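Local coordinates for protein amidase (Bacillus anthracis, PDB 5EWQ) that probably hydrolyses carboxylic acid amides to the free acid and ammonia, at residues I15-E20 with S397-K402; A332-K337 with S505-P510; V469-D474 with V480-V485. All coordinates share one frame; numbering follows the deposited sequence.

Contact 1. Residues I15-E20 with S397-K402; sequences IVYDKE and SNRRIK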
# COMPACT_ATOMS: atom_id res chain seq x y z
N ILE A 15 -10.10 -19.27 -0.97
CA ILE A 15 -11.49 -18.82 -0.98
C ILE A 15 -11.65 -17.61 -1.89
O ILE A 15 -10.96 -16.60 -1.73
CB ILE A 15 -11.97 -18.46 0.43
CG1 ILE A 15 -11.75 -19.63 1.39
CG2 ILE A 15 -13.43 -18.06 0.40
CD1 ILE A 15 -12.16 -19.33 2.81
N VAL A 16 -12.56 -17.72 -2.86
CA VAL A 16 -12.80 -16.63 -3.81
C VAL A 16 -14.29 -16.34 -3.95
O VAL A 16 -15.07 -17.20 -4.36
CB VAL A 16 -12.22 -16.97 -5.20
CG1 VAL A 16 -12.60 -15.89 -6.21
CG2 VAL A 16 -10.71 -17.12 -5.13
N TYR A 17 -14.68 -15.11 -3.61
CA TYR A 17 -16.07 -14.68 -3.70
C TYR A 17 -16.30 -13.80 -4.93
O TYR A 17 -15.45 -12.99 -5.28
CB TYR A 17 -16.49 -13.91 -2.45
CG TYR A 17 -16.35 -14.68 -1.16
CD1 TYR A 17 -16.88 -15.95 -1.01
CD2 TYR A 17 -15.68 -14.12 -0.07
CE1 TYR A 17 -16.76 -16.65 0.17
CE2 TYR A 17 -15.55 -14.81 1.12
CZ TYR A 17 -16.09 -16.07 1.24
OH TYR A 17 -15.96 -16.76 2.42
N ASP A 18 -17.46 -13.98 -5.56
CA ASP A 18 -17.92 -13.10 -6.64
C ASP A 18 -16.86 -12.90 -7.72
O ASP A 18 -16.34 -11.80 -7.90
CB ASP A 18 -18.35 -11.75 -6.06
CG ASP A 18 -19.16 -10.92 -7.04
OD1 ASP A 18 -19.66 -11.49 -8.03
OD2 ASP A 18 -19.31 -9.70 -6.80
N LYS A 19 -16.56 -13.98 -8.44
CA LYS A 19 -15.49 -13.95 -9.44
C LYS A 19 -15.88 -13.12 -10.67
O LYS A 19 -15.02 -12.52 -11.31
CB LYS A 19 -15.13 -15.37 -9.86
CG LYS A 19 -13.88 -15.47 -10.71
CD LYS A 19 -12.86 -16.41 -10.09
CE LYS A 19 -13.38 -17.84 -10.04
NZ LYS A 19 -12.35 -18.78 -9.52
N GLU A 20 -17.17 -13.07 -10.97
CA GLU A 20 -17.65 -12.36 -12.15
C GLU A 20 -17.64 -10.84 -11.95
O GLU A 20 -17.91 -10.08 -12.88
CB GLU A 20 -19.06 -12.83 -12.51
CG GLU A 20 -19.12 -14.26 -13.00
CD GLU A 20 -18.33 -14.48 -14.28
OE1 GLU A 20 -18.27 -13.55 -15.11
OE2 GLU A 20 -17.77 -15.58 -14.45
N SER A 397 -23.54 -15.27 8.99
CA SER A 397 -22.21 -15.30 9.60
C SER A 397 -21.16 -16.01 8.74
O SER A 397 -20.07 -15.48 8.54
CB SER A 397 -22.28 -15.97 10.97
OG SER A 397 -23.18 -15.29 11.83
N ASN A 398 -21.50 -17.20 8.25
CA ASN A 398 -20.55 -18.02 7.50
C ASN A 398 -19.99 -17.32 6.26
O ASN A 398 -18.88 -17.61 5.82
CB ASN A 398 -21.21 -19.34 7.09
CG ASN A 398 -20.23 -20.31 6.46
OD1 ASN A 398 -19.04 -20.30 6.77
ND2 ASN A 398 -20.73 -21.16 5.57
N ARG A 399 -20.77 -16.39 5.71
CA ARG A 399 -20.36 -15.67 4.52
C ARG A 399 -19.75 -14.31 4.86
O ARG A 399 -18.68 -13.96 4.37
CB ARG A 399 -21.55 -15.49 3.57
CG ARG A 399 -21.23 -15.67 2.09
CD ARG A 399 -20.08 -14.78 1.66
NE ARG A 399 -20.20 -14.32 0.28
CZ ARG A 399 -19.44 -13.36 -0.24
NH1 ARG A 399 -19.61 -12.99 -1.51
NH2 ARG A 399 -18.51 -12.78 0.50
N ARG A 400 -20.44 -13.55 5.71
CA ARG A 400 -20.09 -12.16 5.95
C ARG A 400 -19.01 -11.98 7.02
O ARG A 400 -18.23 -11.03 6.97
CB ARG A 400 -21.35 -11.37 6.33
CG ARG A 400 -22.43 -11.46 5.26
CD ARG A 400 -23.74 -10.83 5.69
NE ARG A 400 -24.74 -10.96 4.65
CZ ARG A 400 -25.99 -10.50 4.74
NH1 ARG A 400 -26.39 -9.87 5.84
NH2 ARG A 400 -26.83 -10.66 3.73
N ILE A 401 -18.96 -12.90 7.98
CA ILE A 401 -17.93 -12.87 9.01
C ILE A 401 -17.44 -14.28 9.34
O ILE A 401 -17.64 -14.77 10.45
CB ILE A 401 -18.43 -12.19 10.30
CG1 ILE A 401 -19.88 -12.60 10.60
CG2 ILE A 401 -18.33 -10.68 10.19
CD1 ILE A 401 -20.37 -12.16 11.96
N LYS A 402 -16.80 -14.91 8.36
CA LYS A 402 -16.30 -16.28 8.51
C LYS A 402 -15.40 -16.43 9.73
O LYS A 402 -15.42 -17.47 10.40
CB LYS A 402 -15.54 -16.70 7.25
CG LYS A 402 -14.90 -18.07 7.34
CD LYS A 402 -14.06 -18.37 6.10
CE LYS A 402 -13.30 -19.68 6.25
NZ LYS A 402 -14.22 -20.84 6.40
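R399 lays its guanidinium nearly flat over one face of the Y17 ring, the two centres 3.8 Å apart and the planes 20° from parallel. The overlap is uneven. NH2 stands over the rim, 3.2 Å from CD2 of Y17, while NH1 passes beyond the ring to within 3.4 Å of CB of Y17. The side chain thus runs from the hydroxyl end of the tyrosine back toward its root, against the direction in which Y17 itself extends. CD of R399 also lies over the ring and adds a CH-pi contact, 4.2 Å from the centroid, so one arginine lies over that face with both its guanidinium and its CD methylene. Bends at chi2 (-53°) and chi3 (-147°) swing the guanidinium across from a CB that does not face the tyrosine.

A second, apolar touch lies beside this cation-pi stack. CD1 of I15 and CE of K402 reach toward each other tip to tip, 3.6 Å apart, K402 lying just past the helix, after I401 has left helical angles.

The Y17 hydroxyl is hydrogen-bonded to that of Y183, and R399 NH2 makes a weak bond to G185 O. This surface contact therefore joins the N-terminal segment leading into helix 20-28 to the short helix 397-400 beside the two-stranded sheet 183-184/188-189, with Q189 and K187 bonding to the backbones of I15 and Y17.

Contact 2. Residues A332-K337 with S505-P510; sequences AEKIRK and SKNRKP
The helical turn of A332-K337, in the middle of helix 329-341, faces an irregular run of chain, S505-P510, and the approach is bridged by K334 reaching across to S505 and N507. The contact joins a helix to the C-terminal tail at the periphery of the amidase alpha/beta fold, where the tail leaves helix 491-503 and passes the hairpin 466-473/479-485.

K334 spans the gap at nearly full length. Its CG is anti to the backbone N (chi1 -171°) and the chain stays extended until chi4, where a bend turns NZ to the asparagine. N507 comes from the opposite direction and gives its amide oxygen: NZ of K334 donates to OD1 of N507 at 3.1 Å, with a C=O...N angle of 134° and the donor tilted 27° out of the carbonyl plane. The amide nitrogen is used too: ND2 bonds to P470 O, and with a partner on its oxygen and one on its nitrogen the buried amide has its rotation fixed. The ammonium, for its part, forms a salt bridge with D338, one turn further along the same helix, which probably holds the lysine in a position to bond the tail.

S505 comes near NZ of K334 with its carbonyl O, at 3.9 Å, and with CB; its OG is bonded to Y501 O and E502 O at the end of helix 491-503. On the helix, I335 starts on the far side from the tail and packs on F319, Y501 and A471. The lysine methylenes also come close to the amide, with CE of K334 3.6 Å and CD of K334 3.8 Å from OD1 of N507.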
# COMPACT_ATOMS: atom_id res chain seq x y z
N ALA A 332 19.86 -11.22 6.17
CA ALA A 332 20.21 -10.11 7.05
C ALA A 332 21.68 -9.72 6.89
O ALA A 332 22.02 -8.54 6.97
CB ALA A 332 19.93 -10.49 8.50
N GLU A 333 22.53 -10.71 6.65
CA GLU A 333 23.96 -10.46 6.47
C GLU A 333 24.22 -9.70 5.17
O GLU A 333 25.12 -8.86 5.11
CB GLU A 333 24.73 -11.78 6.47
N LYS A 334 23.44 -10.01 4.14
CA LYS A 334 23.60 -9.36 2.84
C LYS A 334 23.13 -7.91 2.90
O LYS A 334 23.61 -7.06 2.16
CB LYS A 334 22.83 -10.12 1.76
CG LYS A 334 23.12 -9.64 0.35
CD LYS A 334 22.33 -10.43 -0.69
CE LYS A 334 22.65 -9.96 -2.10
NZ LYS A 334 22.37 -8.51 -2.28
N ILE A 335 22.18 -7.63 3.79
CA ILE A 335 21.68 -6.28 3.99
C ILE A 335 22.80 -5.37 4.48
O ILE A 335 22.99 -4.27 3.96
CB ILE A 335 20.51 -6.23 4.99
CG1 ILE A 335 19.30 -6.98 4.43
CG2 ILE A 335 20.13 -4.80 5.32
CD1 ILE A 335 18.09 -6.95 5.34
N ARG A 336 23.55 -5.84 5.48
CA ARG A 336 24.69 -5.08 6.00
C ARG A 336 25.74 -4.87 4.92
O ARG A 336 26.28 -3.77 4.78
CB ARG A 336 25.31 -5.80 7.20
CG ARG A 336 24.40 -5.94 8.40
CD ARG A 336 25.19 -6.29 9.65
NE ARG A 336 25.99 -7.50 9.47
CZ ARG A 336 26.72 -8.06 10.43
NH1 ARG A 336 27.42 -9.15 10.18
NH2 ARG A 336 26.76 -7.51 11.64
N LYS A 337 26.03 -5.92 4.17
CA LYS A 337 27.03 -5.86 3.11
C LYS A 337 26.66 -4.83 2.05
O LYS A 337 27.47 -3.97 1.71
CB LYS A 337 27.20 -7.24 2.45
CG LYS A 337 28.12 -7.23 1.24
CD LYS A 337 28.25 -8.62 0.64
CE LYS A 337 29.05 -8.59 -0.65
NZ LYS A 337 30.42 -8.05 -0.45
N SER A 505 22.10 -3.51 -4.81
CA SER A 505 21.77 -4.81 -4.25
C SER A 505 20.95 -5.64 -5.24
O SER A 505 21.32 -6.77 -5.56
CB SER A 505 21.00 -4.66 -2.94
OG SER A 505 19.79 -3.95 -3.14
N LYS A 506 19.85 -5.06 -5.72
CA LYS A 506 18.96 -5.72 -6.68
C LYS A 506 18.52 -7.10 -6.20
O LYS A 506 18.87 -8.11 -6.81
CB LYS A 506 19.63 -5.83 -8.05
CG LYS A 506 19.90 -4.50 -8.73
CD LYS A 506 20.56 -4.70 -10.09
CE LYS A 506 20.79 -3.38 -10.80
NZ LYS A 506 21.46 -3.57 -12.11
N ASN A 507 17.75 -7.14 -5.12
CA ASN A 507 17.31 -8.40 -4.54
C ASN A 507 16.02 -8.92 -5.14
O ASN A 507 15.75 -10.12 -5.13
CB ASN A 507 17.14 -8.25 -3.02
CG ASN A 507 18.42 -7.83 -2.33
OD1 ASN A 507 19.32 -8.64 -2.12
ND2 ASN A 507 18.51 -6.56 -1.97
N ARG A 508 15.21 -8.01 -5.68
CA ARG A 508 13.88 -8.37 -6.16
C ARG A 508 13.93 -9.23 -7.42
O ARG A 508 14.52 -8.85 -8.43
CB ARG A 508 13.05 -7.12 -6.44
CG ARG A 508 11.55 -7.38 -6.47
CD ARG A 508 10.79 -6.24 -7.11
NE ARG A 508 10.52 -6.49 -8.53
CZ ARG A 508 9.45 -7.12 -8.98
NH1 ARG A 508 8.53 -7.57 -8.13
NH2 ARG A 508 9.29 -7.31 -10.29
N LYS A 509 13.30 -10.40 -7.35
CA LYS A 509 13.13 -11.26 -8.51
C LYS A 509 11.64 -11.41 -8.83
O LYS A 509 10.83 -11.60 -7.92
CB LYS A 509 13.75 -12.63 -8.27
CG LYS A 509 15.27 -12.63 -8.15
CD LYS A 509 15.80 -14.05 -8.01
CE LYS A 509 17.31 -14.08 -7.92
NZ LYS A 509 17.83 -15.47 -7.80
N PRO A 510 11.28 -11.32 -10.12
CA PRO A 510 9.90 -11.52 -10.56
C PRO A 510 9.37 -12.90 -10.17
O PRO A 510 10.05 -13.90 -10.40
CB PRO A 510 9.99 -11.37 -12.08
CG PRO A 510 11.21 -10.54 -12.31
CD PRO A 510 12.17 -10.95 -11.23

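Contact 3. Residues V469-D474 with V480-V485; sequences VPAGYD and VGAVFV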
# COMPACT_ATOMS: atom_id res chain seq x y z
N VAL A 469 11.95 -1.76 1.10
CA VAL A 469 12.72 -2.14 -0.09
C VAL A 469 13.07 -3.63 -0.02
O VAL A 469 13.56 -4.10 1.00
CB VAL A 469 14.01 -1.30 -0.22
CG1 VAL A 469 14.82 -1.74 -1.44
CG2 VAL A 469 13.69 0.18 -0.31
N PRO A 470 12.80 -4.37 -1.11
CA PRO A 470 13.10 -5.80 -1.21
C PRO A 470 14.53 -6.15 -0.79
O PRO A 470 15.48 -5.71 -1.44
CB PRO A 470 12.87 -6.11 -2.69
CG PRO A 470 11.85 -5.12 -3.11
CD PRO A 470 12.14 -3.87 -2.33
N ALA A 471 14.67 -6.93 0.27
CA ALA A 471 15.98 -7.26 0.81
C ALA A 471 16.44 -8.66 0.41
O ALA A 471 17.57 -9.06 0.70
CB ALA A 471 15.98 -7.13 2.32
N GLY A 472 15.56 -9.41 -0.25
CA GLY A 472 15.90 -10.74 -0.72
C GLY A 472 14.91 -11.81 -0.32
O GLY A 472 13.74 -11.54 -0.07
N TYR A 473 15.39 -13.05 -0.26
CA TYR A 473 14.55 -14.20 0.06
C TYR A 473 15.30 -15.18 0.96
O TYR A 473 16.48 -15.46 0.73
CB TYR A 473 14.09 -14.90 -1.23
CG TYR A 473 13.56 -13.95 -2.28
CD1 TYR A 473 12.22 -13.58 -2.31
CD2 TYR A 473 14.41 -13.42 -3.26
CE1 TYR A 473 11.74 -12.72 -3.27
CE2 TYR A 473 13.93 -12.56 -4.22
CZ TYR A 473 12.60 -12.21 -4.22
OH TYR A 473 12.12 -11.35 -5.18
N ASP A 474 14.61 -15.70 1.97
CA ASP A 474 15.23 -16.63 2.91
C ASP A 474 15.49 -17.99 2.28
O ASP A 474 15.32 -18.16 1.07
CB ASP A 474 14.36 -16.77 4.17
CG ASP A 474 13.01 -17.39 3.87
OD1 ASP A 474 12.61 -17.43 2.69
OD2 ASP A 474 12.34 -17.83 4.83
N VAL A 480 11.72 -11.36 2.04
CA VAL A 480 12.09 -10.55 3.20
C VAL A 480 12.49 -9.16 2.73
O VAL A 480 13.35 -9.01 1.87
CB VAL A 480 13.25 -11.18 3.99
CG1 VAL A 480 13.79 -10.20 5.02
CG2 VAL A 480 12.79 -12.47 4.66
N GLY A 481 11.85 -8.14 3.30
CA GLY A 481 12.13 -6.77 2.91
C GLY A 481 12.87 -5.98 3.97
O GLY A 481 12.86 -6.33 5.15
N ALA A 482 13.52 -4.90 3.54
CA ALA A 482 14.19 -3.99 4.46
C ALA A 482 13.46 -2.66 4.49
O ALA A 482 13.45 -1.92 3.51
CB ALA A 482 15.64 -3.79 4.04
N VAL A 483 12.83 -2.36 5.63
CA VAL A 483 12.05 -1.14 5.76
C VAL A 483 12.85 -0.04 6.45
O VAL A 483 13.35 -0.22 7.56
CB VAL A 483 10.75 -1.39 6.55
CG1 VAL A 483 9.94 -0.11 6.65
CG2 VAL A 483 9.94 -2.49 5.89
N PHE A 484 12.96 1.10 5.78
CA PHE A 484 13.76 2.22 6.29
C PHE A 484 12.90 3.26 7.00
O PHE A 484 11.85 3.67 6.49
CB PHE A 484 14.53 2.88 5.14
CG PHE A 484 15.57 2.00 4.52
CD1 PHE A 484 15.23 1.11 3.51
CD2 PHE A 484 16.89 2.06 4.94
CE1 PHE A 484 16.19 0.29 2.94
CE2 PHE A 484 17.85 1.25 4.37
CZ PHE A 484 17.50 0.36 3.37
N VAL A 485 13.35 3.70 8.17
CA VAL A 485 12.69 4.78 8.89
C VAL A 485 13.43 6.09 8.68
O VAL A 485 14.58 6.23 9.07
CB VAL A 485 12.60 4.49 10.40
CG1 VAL A 485 12.09 5.72 11.14
CG2 VAL A 485 11.69 3.31 10.66
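The F484 ring receives V469 obliquely, CG2 of the valine coming 4.1 Å from CE1 of the phenylalanine, and it packs edge-to-face with the ring of Y501. Y473, the other aromatic of the pair of strands, starts away from V480-V485, and its ring meets that of Y194 at an angle. In V469, CG2, which stands anti to the carbonyl carbon and beside the backbone N, is the branch that meets F484.

The strands form an antiparallel hairpin, their directions 146° apart. V469 and A482 are a hydrogen-bonded pair: V469 N donates to A482 O at 2.8 Å, and A482 N returns a bond to V469 O at 2.7 Å. P470 and G481 follow as a non-hydrogen-bonded pair. Beyond them the register slips in a classic beta bulge, in which A471 and G472 both face V480. A471 N donates to V480 O at 2.9 Å, and V480 N donates to G472 O, also at 2.9 Å and nearly straight. G472 takes backbone angles (129°/-155°) readily adopted by glycine alone. The methyls of A471 and A482 meet at 3.8 Å between CB atoms.

V469, A471, A482 and F484 all touch Y501 of helix 491-503, while V480 packs on V331 of helix 329-341. In the large mixed sheet the hairpin lies between strands 239-242 and 447-451, the latter bonded through M450 to V483.

Contacts 2 and 3 form one neighbourhood, their centres 7 Å apart, and the hairpin segments of contact 3 are nested within the chain loop that contact 2 closes. The tail that carries N507 continues along the hairpin, where K509 N probably donates to Y473 OH at 2.6 Å. Helices 329-341 and 491-503 pack on the same strands, so the buried hairpin backs the partly buried tail contact. Contact 1 is a separate surface site, its centre 38 Å from that of contact 2 and 32 Å from that of contact 3, with nearest atoms about 21 and 23 Å away. Amidase signature enzymes use a Ser-cisSer-Lys triad, and none of these segments includes the Gly/Ser-rich signature motif.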